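Local coordinates for protein N-acetylglucosamine-6-phosphate deacetylase (Thermotoga maritima, PDB 1O12) that probably removes the acetyl group from N-acetylglucosamine 6-phosphate, as a metal-dependent hydrolase of amino-sugar metabolism, at residues L19-I24 with V52-F57; P23-F28 with R342-E347; H63-A68 with S270-K275; G86-L91 with R350-L355. One frame throughout, in Å; residues are numbered along the deposited sequence.

Contact 1 of 4, residues L19-I24 with V52-F57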
loop_
_atom_site.group_PDB
_atom_site.type_symbol
_atom_site.label_atom_id
_atom_site.label_comp_id
_atom_site.label_asym_id
_atom_site.label_seq_id
_atom_site.Cartn_x
_atom_site.Cartn_y
_atom_site.Cartn_z
ATOM N N LEU A 19 26.494 -19.707 10.432
ATOM C CA LEU A 19 25.344 -18.925 10.816
ATOM C C LEU A 19 24.184 -19.647 10.130
ATOM O O LEU A 19 23.922 -19.416 8.961
ATOM C CB LEU A 19 25.450 -17.513 10.265
ATOM C CG LEU A 19 24.645 -16.489 11.059
ATOM C CD1 LEU A 19 24.623 -15.157 10.267
ATOM C CD2 LEU A 19 23.249 -16.983 11.316
ATOM N N ILE A 20 23.520 -20.540 10.859
ATOM C CA ILE A 20 22.385 -21.303 10.338
ATOM C C ILE A 20 21.146 -20.407 10.210
ATOM O O ILE A 20 20.785 -19.694 11.148
ATOM C CB ILE A 20 22.028 -22.454 11.278
ATOM C CG1 ILE A 20 23.254 -23.338 11.480
ATOM C CG2 ILE A 20 20.819 -23.244 10.725
ATOM C CD1 ILE A 20 23.138 -24.237 12.742
ATOM N N VAL A 21 20.478 -20.468 9.070
ATOM C CA VAL A 21 19.317 -19.638 8.890
ATOM C C VAL A 21 18.111 -20.426 8.464
ATOM O O VAL A 21 18.072 -20.943 7.356
ATOM C CB VAL A 21 19.567 -18.558 7.830
ATOM C CG1 VAL A 21 18.416 -17.619 7.780
ATOM C CG2 VAL A 21 20.878 -17.827 8.110
ATOM N N ASP A 22 17.135 -20.520 9.359
ATOM C CA ASP A 22 15.880 -21.204 9.097
ATOM C C ASP A 22 14.755 -20.138 9.145
ATOM O O ASP A 22 14.723 -19.282 10.033
ATOM C CB ASP A 22 15.632 -22.300 10.152
ATOM C CG ASP A 22 14.395 -23.137 9.852
ATOM O OD1 ASP A 22 14.431 -23.938 8.905
ATOM O OD2 ASP A 22 13.377 -22.981 10.554
ATOM N N PRO A 23 13.823 -20.186 8.194
ATOM C CA PRO A 23 12.696 -19.256 8.088
ATOM C C PRO A 23 11.820 -19.268 9.321
ATOM O O PRO A 23 11.137 -18.294 9.607
ATOM C CB PRO A 23 11.896 -19.790 6.913
ATOM C CG PRO A 23 12.855 -20.683 6.181
ATOM C CD PRO A 23 13.666 -21.303 7.257
ATOM N N ILE A 24 11.814 -20.382 10.039
ATOM C CA ILE A 24 10.944 -20.497 11.199
ATOM C C ILE A 24 11.639 -20.458 12.547
ATOM O O ILE A 24 11.181 -19.801 13.468
ATOM C CB ILE A 24 10.095 -21.787 11.091
ATOM C CG1 ILE A 24 9.096 -21.643 9.940
ATOM C CG2 ILE A 24 9.334 -22.040 12.384
ATOM C CD1 ILE A 24 8.328 -22.913 9.670
ATOM N N VAL A 52 27.454 -18.108 6.120
ATOM C CA VAL A 52 26.015 -18.240 6.307
ATOM C C VAL A 52 25.539 -19.474 5.577
ATOM O O VAL A 52 26.035 -19.790 4.503
ATOM C CB VAL A 52 25.246 -16.994 5.752
ATOM C CG1 VAL A 52 23.765 -17.102 6.084
ATOM C CG2 VAL A 52 25.834 -15.721 6.324
ATOM N N LEU A 53 24.593 -20.183 6.174
ATOM C CA LEU A 53 24.024 -21.381 5.550
ATOM C C LEU A 53 22.524 -21.131 5.478
ATOM O O LEU A 53 21.888 -20.845 6.503
ATOM C CB LEU A 53 24.274 -22.622 6.392
ATOM C CG LEU A 53 23.975 -23.933 5.655
ATOM C CD1 LEU A 53 25.103 -24.204 4.685
ATOM C CD2 LEU A 53 23.845 -25.122 6.632
HETATM N N MSE A 54 21.964 -21.216 4.277
HETATM C CA MSE A 54 20.535 -20.990 4.092
HETATM C C MSE A 54 19.926 -22.107 3.245
HETATM O O MSE A 54 20.652 -22.874 2.594
HETATM C CB MSE A 54 20.287 -19.668 3.354
HETATM C CG MSE A 54 21.005 -18.442 3.885
HETATM SE SE MSE A 54 20.565 -16.834 2.795
HETATM C CE MSE A 54 18.647 -16.739 3.277
ATOM N N PRO A 55 18.583 -22.209 3.240
ATOM C CA PRO A 55 17.902 -23.239 2.439
ATOM C C PRO A 55 18.205 -22.927 0.968
ATOM O O PRO A 55 18.356 -21.764 0.615
ATOM C CB PRO A 55 16.424 -23.020 2.771
ATOM C CG PRO A 55 16.484 -22.472 4.167
ATOM C CD PRO A 55 17.625 -21.481 4.085
ATOM N N GLY A 56 18.328 -23.952 0.129
ATOM C CA GLY A 56 18.611 -23.717 -1.276
ATOM C C GLY A 56 17.564 -22.783 -1.884
ATOM O O GLY A 56 16.375 -22.977 -1.689
ATOM N N PHE A 57 18.014 -21.759 -2.601
ATOM C CA PHE A 57 17.117 -20.800 -3.227
ATOM C C PHE A 57 16.202 -21.512 -4.211
ATOM O O PHE A 57 16.551 -22.571 -4.742
ATOM C CB PHE A 57 17.913 -19.725 -3.961
ATOM C CG PHE A 57 18.802 -18.912 -3.058
ATOM C CD1 PHE A 57 19.978 -18.339 -3.545
ATOM C CD2 PHE A 57 18.463 -18.716 -1.715
ATOM C CE1 PHE A 57 20.800 -17.586 -2.711
ATOM C CE2 PHE A 57 19.278 -17.966 -0.870
ATOM C CZ PHE A 57 20.442 -17.402 -1.365
#
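Val21 and Val52 adopt the same rotamer, with CG1 anti to the backbone N (chi1 -173° in Val21), yet they meet through different branches. CG2 of Val21, set beside its own backbone N, reaches to 3.6 Å from CG1 of Val52, and the two side chains slant across one another. Leu19 also has its CG anti to N, which lays it alongside Val52 and pointing the same way, CD1 4.2 Å from CG2 of Val52. The backbones are joined through Leu53. Its N-H gives an almost straight bond (170°) to Leu19 O at 3.0 Å, approaching from above the carbonyl plane, while its O takes Val21 N at 3.0 Å through a more bent bond (135° at H). One residue thus bonds both neighbours of Ile20, the pattern of parallel strands. The pairing belongs to the small beta domain that accompanies the amidohydrolase barrel in the NagA family, and strand 52-59 also pairs in parallel with the barrel strand 87-93. Ile20 and Leu53 occupy the face opposite Leu19 and Val52, and both touch Val32 of strand 26-35. Further along, Pro55 has no N-H to offer; its CD instead lies 3.3 Å from Val21 O. Pro23 CD then approaches Pro55 CG at 4.3 Å, and helix 322-336 packs on this end, Tyr331 against Pro23 and Ser330 against Pro55.

Contact 2 of 4, residues P23-F28 with R342-E347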
loop_
_atom_site.group_PDB
_atom_site.type_symbol
_atom_site.label_atom_id
_atom_site.label_comp_id
_atom_site.label_asym_id
_atom_site.label_seq_id
_atom_site.Cartn_x
_atom_site.Cartn_y
_atom_site.Cartn_z
ATOM N N PRO A 23 13.823 -20.186 8.194
ATOM C CA PRO A 23 12.696 -19.256 8.088
ATOM C C PRO A 23 11.820 -19.268 9.321
ATOM O O PRO A 23 11.137 -18.294 9.607
ATOM C CB PRO A 23 11.896 -19.790 6.913
ATOM C CG PRO A 23 12.855 -20.683 6.181
ATOM C CD PRO A 23 13.666 -21.303 7.257
ATOM N N ILE A 24 11.814 -20.382 10.039
ATOM C CA ILE A 24 10.944 -20.497 11.199
ATOM C C ILE A 24 11.639 -20.458 12.547
ATOM O O ILE A 24 11.181 -19.801 13.468
ATOM C CB ILE A 24 10.095 -21.787 11.091
ATOM C CG1 ILE A 24 9.096 -21.643 9.940
ATOM C CG2 ILE A 24 9.334 -22.040 12.384
ATOM C CD1 ILE A 24 8.328 -22.913 9.670
ATOM N N ASP A 25 12.753 -21.158 12.655
ATOM C CA ASP A 25 13.480 -21.201 13.893
ATOM C C ASP A 25 14.443 -20.034 14.057
ATOM O O ASP A 25 15.087 -19.908 15.089
ATOM C CB ASP A 25 14.217 -22.552 14.012
ATOM C CG ASP A 25 13.257 -23.734 14.048
ATOM O OD1 ASP A 25 12.173 -23.602 14.680
ATOM O OD2 ASP A 25 13.576 -24.793 13.456
ATOM N N GLY A 26 14.558 -19.173 13.058
ATOM C CA GLY A 26 15.467 -18.042 13.205
ATOM C C GLY A 26 16.892 -18.339 12.767
ATOM O O GLY A 26 17.151 -19.365 12.116
ATOM N N GLU A 27 17.814 -17.439 13.108
ATOM C CA GLU A 27 19.213 -17.598 12.745
ATOM C C GLU A 27 20.095 -17.804 13.970
ATOM O O GLU A 27 19.913 -17.155 14.977
ATOM C CB GLU A 27 19.690 -16.392 11.951
ATOM C CG GLU A 27 19.239 -15.114 12.550
ATOM C CD GLU A 27 19.294 -13.994 11.564
ATOM O OE1 GLU A 27 20.392 -13.443 11.367
ATOM O OE2 GLU A 27 18.237 -13.685 10.971
ATOM N N PHE A 28 21.061 -18.712 13.865
ATOM C CA PHE A 28 21.930 -19.007 14.997
ATOM C C PHE A 28 23.157 -19.811 14.597
ATOM O O PHE A 28 23.133 -20.542 13.606
ATOM C CB PHE A 28 21.120 -19.768 16.036
ATOM C CG PHE A 28 20.400 -20.959 15.483
ATOM C CD1 PHE A 28 21.080 -22.151 15.244
ATOM C CD2 PHE A 28 19.040 -20.884 15.181
ATOM C CE1 PHE A 28 20.417 -23.254 14.708
ATOM C CE2 PHE A 28 18.364 -21.988 14.644
ATOM C CZ PHE A 28 19.053 -23.172 14.407
ATOM N N ARG A 342 11.415 -28.893 1.940
ATOM C CA ARG A 342 12.395 -28.024 1.297
ATOM C C ARG A 342 12.218 -26.653 1.958
ATOM O O ARG A 342 11.272 -26.459 2.707
ATOM C CB ARG A 342 12.078 -27.927 -0.193
ATOM C CG ARG A 342 13.202 -28.255 -1.134
ATOM C CD ARG A 342 13.552 -29.718 -1.109
ATOM N NE ARG A 342 12.487 -30.580 -1.626
ATOM C CZ ARG A 342 12.049 -30.571 -2.880
ATOM N NH1 ARG A 342 12.580 -29.733 -3.763
ATOM N NH2 ARG A 342 11.090 -31.415 -3.257
ATOM N N GLY A 343 13.131 -25.724 1.695
ATOM C CA GLY A 343 13.032 -24.377 2.248
ATOM C C GLY A 343 13.262 -24.295 3.745
ATOM O O GLY A 343 12.857 -23.344 4.404
ATOM N N ARG A 344 13.936 -25.298 4.283
ATOM C CA ARG A 344 14.195 -25.346 5.705
ATOM C C ARG A 344 15.555 -25.960 5.992
ATOM O O ARG A 344 16.145 -26.640 5.147
ATOM C CB ARG A 344 13.131 -26.214 6.396
ATOM C CG ARG A 344 11.682 -25.717 6.280
ATOM C CD ARG A 344 11.478 -24.480 7.129
ATOM N NE ARG A 344 11.771 -24.680 8.554
ATOM C CZ ARG A 344 11.053 -25.435 9.395
ATOM N NH1 ARG A 344 9.974 -26.094 8.965
ATOM N NH2 ARG A 344 11.398 -25.500 10.689
ATOM N N ILE A 345 16.043 -25.674 7.192
ATOM C CA ILE A 345 17.267 -26.247 7.712
ATOM C C ILE A 345 16.791 -26.724 9.064
ATOM O O ILE A 345 17.033 -26.082 10.082
ATOM C CB ILE A 345 18.416 -25.253 7.955
ATOM C CG1 ILE A 345 18.886 -24.628 6.636
ATOM C CG2 ILE A 345 19.593 -26.024 8.602
ATOM C CD1 ILE A 345 20.167 -23.779 6.780
ATOM N N ALA A 346 16.080 -27.841 9.040
ATOM C CA ALA A 346 15.529 -28.464 10.233
ATOM C C ALA A 346 15.601 -29.992 10.083
ATOM O O ALA A 346 15.524 -30.540 8.987
ATOM C CB ALA A 346 14.064 -28.013 10.425
ATOM N N GLU A 347 15.736 -30.682 11.198
ATOM C CA GLU A 347 15.797 -32.129 11.169
ATOM C C GLU A 347 14.595 -32.766 10.476
ATOM O O GLU A 347 13.447 -32.427 10.754
ATOM C CB GLU A 347 15.946 -32.648 12.590
ATOM C CG GLU A 347 17.373 -32.512 13.058
ATOM C CD GLU A 347 17.541 -32.660 14.551
ATOM O OE1 GLU A 347 16.764 -33.453 15.145
ATOM O OE2 GLU A 347 18.460 -31.995 15.111
HETATM O O HOH W 1 16.109 -25.896 12.692
#
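Arg344 folds over the turn at Pro23 to Asp25, and its atoms meet the turn one after another. From CB the chain places CG beside the backbone N, then bends at both following torsions (chi2 -71°, chi3 -58°), which curls the guanidinium back over the turn. CD rests on the proline ring, 3.9 Å from Pro23 CD. NE lies near Pro23 CD as well, but its polar partner is Asp22 OD1, with which it forms a salt bridge. Over the centre of one guanidinium face sits the methyl CD1 of Ile24, 3.7 Å from both CZ and NH1 of Arg344. At the edge, in the guanidinium plane, Asp25 OD2 stands 3.6 Å from NH2 of Arg344, a salt bridge too long for a hydrogen bond, with the carboxylate plane turned 70° from the guanidinium. A water completes the junction, donating to Asp25 OD2 at 2.9 Å and to Ile345 O at 2.8 Å. On the same proline, Pro23 CG approaches Gly343 O at 3.2 Å. The turn links antiparallel strands 18-22 and 26-35 of the beta domain, and segment 342-347 leads from helix 322-336 to strand 353-356. Asp22 OD1 also accepts the N-H of Ile345. The arginine charge is probably shared between two aspartates, the Asp22 pairing being the closer; with the methyl over its face, this probably restrains the guanidinium more than the looser Asp25 bridge could alone.

Contact 3 of 4, residues H63-A68 with S270-K275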
loop_
_atom_site.group_PDB
_atom_site.type_symbol
_atom_site.label_atom_id
_atom_site.label_comp_id
_atom_site.label_asym_id
_atom_site.label_seq_id
_atom_site.Cartn_x
_atom_site.Cartn_y
_atom_site.Cartn_z
ATOM N N HIS A 63 13.131 -17.588 -17.448
ATOM C CA HIS A 63 13.016 -18.034 -18.841
ATOM C C HIS A 63 14.275 -18.717 -19.378
ATOM O O HIS A 63 14.212 -19.746 -20.038
ATOM C CB HIS A 63 12.687 -16.820 -19.730
ATOM C CG HIS A 63 11.486 -16.059 -19.273
ATOM N ND1 HIS A 63 10.203 -16.472 -19.548
ATOM C CD2 HIS A 63 11.366 -14.983 -18.456
ATOM C CE1 HIS A 63 9.344 -15.688 -18.918
ATOM N NE2 HIS A 63 10.024 -14.779 -18.245
ATOM N N GLY A 64 15.421 -18.109 -19.088
ATOM C CA GLY A 64 16.687 -18.613 -19.560
ATOM C C GLY A 64 17.757 -17.808 -18.867
ATOM O O GLY A 64 17.440 -16.903 -18.083
ATOM N N VAL A 65 19.018 -18.145 -19.133
ATOM C CA VAL A 65 20.141 -17.454 -18.518
ATOM C C VAL A 65 21.423 -17.939 -19.216
ATOM O O VAL A 65 21.496 -19.093 -19.628
ATOM C CB VAL A 65 20.177 -17.746 -16.969
ATOM C CG1 VAL A 65 20.320 -19.244 -16.709
ATOM C CG2 VAL A 65 21.320 -16.996 -16.315
ATOM N N VAL A 66 22.413 -17.050 -19.364
ATOM C CA VAL A 66 23.710 -17.351 -20.016
ATOM C C VAL A 66 23.631 -18.159 -21.332
ATOM O O VAL A 66 24.399 -19.105 -21.555
ATOM C CB VAL A 66 24.700 -18.072 -19.022
ATOM C CG1 VAL A 66 25.217 -17.098 -17.976
ATOM C CG2 VAL A 66 24.002 -19.223 -18.317
ATOM N N GLY A 67 22.691 -17.781 -22.191
ATOM C CA GLY A 67 22.523 -18.445 -23.457
ATOM C C GLY A 67 21.470 -19.524 -23.513
ATOM O O GLY A 67 21.022 -19.864 -24.599
ATOM N N ALA A 68 21.059 -20.072 -22.372
ATOM C CA ALA A 68 20.053 -21.149 -22.356
ATOM C C ALA A 68 18.628 -20.625 -22.216
ATOM O O ALA A 68 18.378 -19.724 -21.424
ATOM C CB ALA A 68 20.359 -22.103 -21.224
ATOM N N SER A 270 17.698 -15.560 -21.428
ATOM C CA SER A 270 18.957 -16.097 -21.950
ATOM C C SER A 270 20.106 -15.081 -21.962
ATOM O O SER A 270 21.252 -15.429 -21.707
ATOM C CB SER A 270 18.743 -16.616 -23.372
ATOM O OG SER A 270 18.226 -15.585 -24.206
ATOM N N ALA A 271 19.793 -13.824 -22.252
ATOM C CA ALA A 271 20.797 -12.770 -22.304
ATOM C C ALA A 271 21.541 -12.529 -20.988
ATOM O O ALA A 271 22.652 -12.002 -20.995
ATOM C CB ALA A 271 20.146 -11.463 -22.761
ATOM N N ALA A 272 20.944 -12.899 -19.859
ATOM C CA ALA A 272 21.584 -12.660 -18.578
ATOM C C ALA A 272 22.975 -13.260 -18.551
ATOM O O ALA A 272 23.161 -14.427 -18.882
ATOM C CB ALA A 272 20.739 -13.230 -17.460
ATOM N N GLY A 273 23.955 -12.447 -18.166
ATOM C CA GLY A 273 25.334 -12.905 -18.107
ATOM C C GLY A 273 26.063 -12.795 -19.445
ATOM O O GLY A 273 27.166 -13.325 -19.589
ATOM N N LEU A 274 25.453 -12.129 -20.425
ATOM C CA LEU A 274 26.077 -11.960 -21.733
ATOM C C LEU A 274 26.215 -10.469 -22.059
ATOM O O LEU A 274 25.463 -9.647 -21.532
ATOM C CB LEU A 274 25.240 -12.639 -22.810
ATOM C CG LEU A 274 24.967 -14.126 -22.595
ATOM C CD1 LEU A 274 24.256 -14.710 -23.815
ATOM C CD2 LEU A 274 26.273 -14.854 -22.344
ATOM N N LYS A 275 27.180 -10.123 -22.910
ATOM C CA LYS A 275 27.401 -8.725 -23.315
ATOM C C LYS A 275 26.105 -8.075 -23.817
ATOM O O LYS A 275 25.197 -8.757 -24.286
ATOM C CB LYS A 275 28.476 -8.630 -24.427
ATOM C CG LYS A 275 28.846 -9.961 -25.130
ATOM C CD LYS A 275 27.619 -10.761 -25.644
ATOM C CE LYS A 275 27.943 -12.257 -25.869
ATOM N NZ LYS A 275 28.432 -12.939 -24.628
#
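The flat groups that meet here are peptide units. Over one face of the Val66-Gly67 peptide lies the methyl CD1 of Leu274, 3.8 Å from Gly67 N, while the N-H of that peptide gives an almost straight bond (168°) to Ser270 O at 2.8 Å, with the nitrogen tilted from the serine carbonyl plane. The carbonyl of Ala272 receives Val66 N within its own plane, also at 2.8 Å, and CG1 of Val66 comes to 3.5 Å from the same oxygen Ala272 O. Two turns interlock in this way. Val65 to Ala68 form a type I' turn, closed by Ala68 N to Val65 O, which links the short antiparallel strands 61-65 and 68-69; Ala271 to Leu274 form a type II turn. Gly273 passes close to Val66, its CA 4.2 Å from CG1 of Val66. Deeper in, CG2 of Val65 meets CB of Ala272 at 4.0 Å. Segment 63-68 starts near the active centre, where His63 NE2 bonds OD1 of Asp267, the predicted proton donor or acceptor. Helix 75-83 packs alongside through Phe81, which touches both valines, and segment 270-275 spans part of the connection from strand 262-265 to strand 278-280.

Contact 4 of 4, residues G86-L91 with R350-L355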
loop_
_atom_site.group_PDB
_atom_site.type_symbol
_atom_site.label_atom_id
_atom_site.label_comp_id
_atom_site.label_asym_id
_atom_site.label_seq_id
_atom_site.Cartn_x
_atom_site.Cartn_y
_atom_site.Cartn_z
ATOM N N GLY A 86 23.193 -20.583 -6.118
ATOM C CA GLY A 86 22.631 -21.198 -4.929
ATOM C C GLY A 86 21.224 -21.737 -5.118
ATOM O O GLY A 86 20.610 -22.188 -4.152
ATOM N N VAL A 87 20.713 -21.689 -6.354
ATOM C CA VAL A 87 19.371 -22.171 -6.685
ATOM C C VAL A 87 19.324 -23.692 -6.808
ATOM O O VAL A 87 20.000 -24.279 -7.647
ATOM C CB VAL A 87 18.871 -21.585 -8.026
ATOM C CG1 VAL A 87 17.510 -22.186 -8.367
ATOM C CG2 VAL A 87 18.773 -20.030 -7.942
ATOM N N THR A 88 18.518 -24.326 -5.972
ATOM C CA THR A 88 18.392 -25.769 -5.992
ATOM C C THR A 88 17.017 -26.290 -6.470
ATOM O O THR A 88 16.776 -27.494 -6.484
ATOM C CB THR A 88 18.704 -26.337 -4.611
ATOM O OG1 THR A 88 17.903 -25.672 -3.632
ATOM C CG2 THR A 88 20.165 -26.148 -4.283
ATOM N N THR A 89 16.109 -25.385 -6.816
ATOM C CA THR A 89 14.805 -25.755 -7.337
ATOM C C THR A 89 14.371 -24.602 -8.226
ATOM O O THR A 89 14.403 -23.439 -7.814
ATOM C CB THR A 89 13.707 -25.935 -6.261
ATOM O OG1 THR A 89 14.076 -26.961 -5.339
ATOM C CG2 THR A 89 12.392 -26.352 -6.924
ATOM N N PHE A 90 13.991 -24.918 -9.454
ATOM C CA PHE A 90 13.521 -23.890 -10.361
ATOM C C PHE A 90 12.441 -24.415 -11.305
ATOM O O PHE A 90 12.199 -25.628 -11.432
ATOM C CB PHE A 90 14.685 -23.268 -11.130
ATOM C CG PHE A 90 15.180 -24.084 -12.312
ATOM C CD1 PHE A 90 14.828 -23.723 -13.626
ATOM C CD2 PHE A 90 16.071 -25.126 -12.130
ATOM C CE1 PHE A 90 15.382 -24.395 -14.733
ATOM C CE2 PHE A 90 16.618 -25.788 -13.207
ATOM C CZ PHE A 90 16.275 -25.422 -14.518
ATOM N N LEU A 91 11.769 -23.459 -11.925
ATOM C CA LEU A 91 10.693 -23.708 -12.859
ATOM C C LEU A 91 11.062 -22.970 -14.141
ATOM O O LEU A 91 11.117 -21.728 -14.170
ATOM C CB LEU A 91 9.387 -23.151 -12.269
ATOM C CG LEU A 91 8.193 -24.015 -11.852
ATOM C CD1 LEU A 91 8.636 -25.334 -11.257
ATOM C CD2 LEU A 91 7.325 -23.197 -10.882
ATOM N N ARG A 350 14.839 -32.181 3.427
ATOM C CA ARG A 350 15.823 -32.374 2.375
ATOM C C ARG A 350 17.021 -31.429 2.476
ATOM O O ARG A 350 16.875 -30.226 2.728
ATOM C CB ARG A 350 15.171 -32.200 0.997
ATOM C CG ARG A 350 13.933 -33.058 0.790
ATOM C CD ARG A 350 14.257 -34.534 0.627
ATOM N NE ARG A 350 14.441 -34.923 -0.776
ATOM C CZ ARG A 350 13.491 -34.899 -1.726
ATOM N NH1 ARG A 350 12.242 -34.497 -1.455
ATOM N NH2 ARG A 350 13.799 -35.292 -2.966
ATOM N N ALA A 351 18.212 -31.978 2.247
ATOM C CA ALA A 351 19.407 -31.163 2.307
ATOM C C ALA A 351 19.695 -30.337 1.041
ATOM O O ALA A 351 20.677 -30.576 0.352
ATOM C CB ALA A 351 20.620 -32.016 2.669
ATOM N N ASP A 352 18.819 -29.387 0.720
ATOM C CA ASP A 352 19.088 -28.487 -0.410
ATOM C C ASP A 352 19.544 -27.227 0.336
ATOM O O ASP A 352 18.753 -26.560 1.025
ATOM C CB ASP A 352 17.827 -28.223 -1.251
ATOM C CG ASP A 352 17.414 -29.440 -2.114
ATOM O OD1 ASP A 352 18.214 -30.401 -2.223
ATOM O OD2 ASP A 352 16.294 -29.429 -2.691
ATOM N N LEU A 353 20.832 -26.919 0.229
ATOM C CA LEU A 353 21.385 -25.792 0.966
ATOM C C LEU A 353 22.339 -24.925 0.178
ATOM O O LEU A 353 22.882 -25.351 -0.836
ATOM C CB LEU A 353 22.132 -26.318 2.180
ATOM C CG LEU A 353 21.431 -27.308 3.096
ATOM C CD1 LEU A 353 22.469 -28.174 3.797
ATOM C CD2 LEU A 353 20.570 -26.541 4.088
ATOM N N VAL A 354 22.530 -23.694 0.649
ATOM C CA VAL A 354 23.480 -22.805 0.022
ATOM C C VAL A 354 24.325 -22.156 1.113
ATOM O O VAL A 354 23.804 -21.648 2.113
ATOM C CB VAL A 354 22.789 -21.714 -0.840
ATOM C CG1 VAL A 354 21.792 -20.912 -0.007
ATOM C CG2 VAL A 354 23.853 -20.805 -1.476
ATOM N N LEU A 355 25.638 -22.203 0.936
ATOM C CA LEU A 355 26.555 -21.578 1.889
ATOM C C LEU A 355 27.031 -20.262 1.263
ATOM O O LEU A 355 27.365 -20.231 0.079
ATOM C CB LEU A 355 27.753 -22.480 2.156
ATOM C CG LEU A 355 28.645 -21.986 3.300
ATOM C CD1 LEU A 355 27.940 -22.240 4.659
ATOM C CD2 LEU A 355 29.993 -22.711 3.239
#
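Van der Waals contact makes up the whole of the direct meeting between Gly86, Thr88 and the side chains of Val354 and Asp352. With CG1 between the backbone N and the carbonyl carbon (chi1 56°), Val354 has CG2 anti to N, and that methyl settles 3.7 Å from Gly86 CA. Two residues further on, Thr88 OG1 touches the methylene of Asp352, 3.5 Å from CB, while CB of Thr88 stands 4.0 Å from the same Asp352 CB; the two side chains meet at a slant.

No hydrogen bond joins the segments; each is instead bonded to strand 52-59: Gly86 and Thr88 pair with Phe57 through their backbones, Val354 with Met54, and Asp352 with Gly56. The touching parts run in nearly opposite directions, 155° apart. Gly86, with its positive phi, is the C-prime residue of a Schellman motif that closes helix 75-83 and leads into strand 87-93 of the amidohydrolase barrel. Strand 353-356 probably belongs to the beta domain, and the contact would then lie at the junction of the two domains.

The polar groups find their partners outside the contact or within their own segment. Asp352 OD1 accepts the backbone N-H of Glu368, OD2 forms a salt bridge with Lys367, and Arg342 adds a long, weak ion pair. Thr89 OG1 comes no nearer than 4.2 Å to Asp352 OD2 and turns instead to Thr88 O, in a weak bond of 3.0 Å. With these partners the buried carboxylate is probably kept ionised, while towards Thr88 it presents mainly its methylene.

How the contacts relate
Contacts 1 and 4 are buried and both depend on strand 52-59: in contact 1 it is a hydrogen-bonded partner, whereas in contact 4 it is the strand to which both segments are bonded, leaving them to touch by van der Waals contact alone. Contact 2 adjoins contact 1 through Pro23 and Ile24 and through the Asp22-Arg344 salt bridge, but it is partly exposed and relies on charge, a methyl over the guanidinium face and a water. It also meets contact 4, where Ile345 packs on Leu353. Contact 3, partly buried, stands apart, its centre about 27 Å from that of contact 1; it joins two turns on the active-centre side of the barrel by backbone bonds, without charged pairs between its segments.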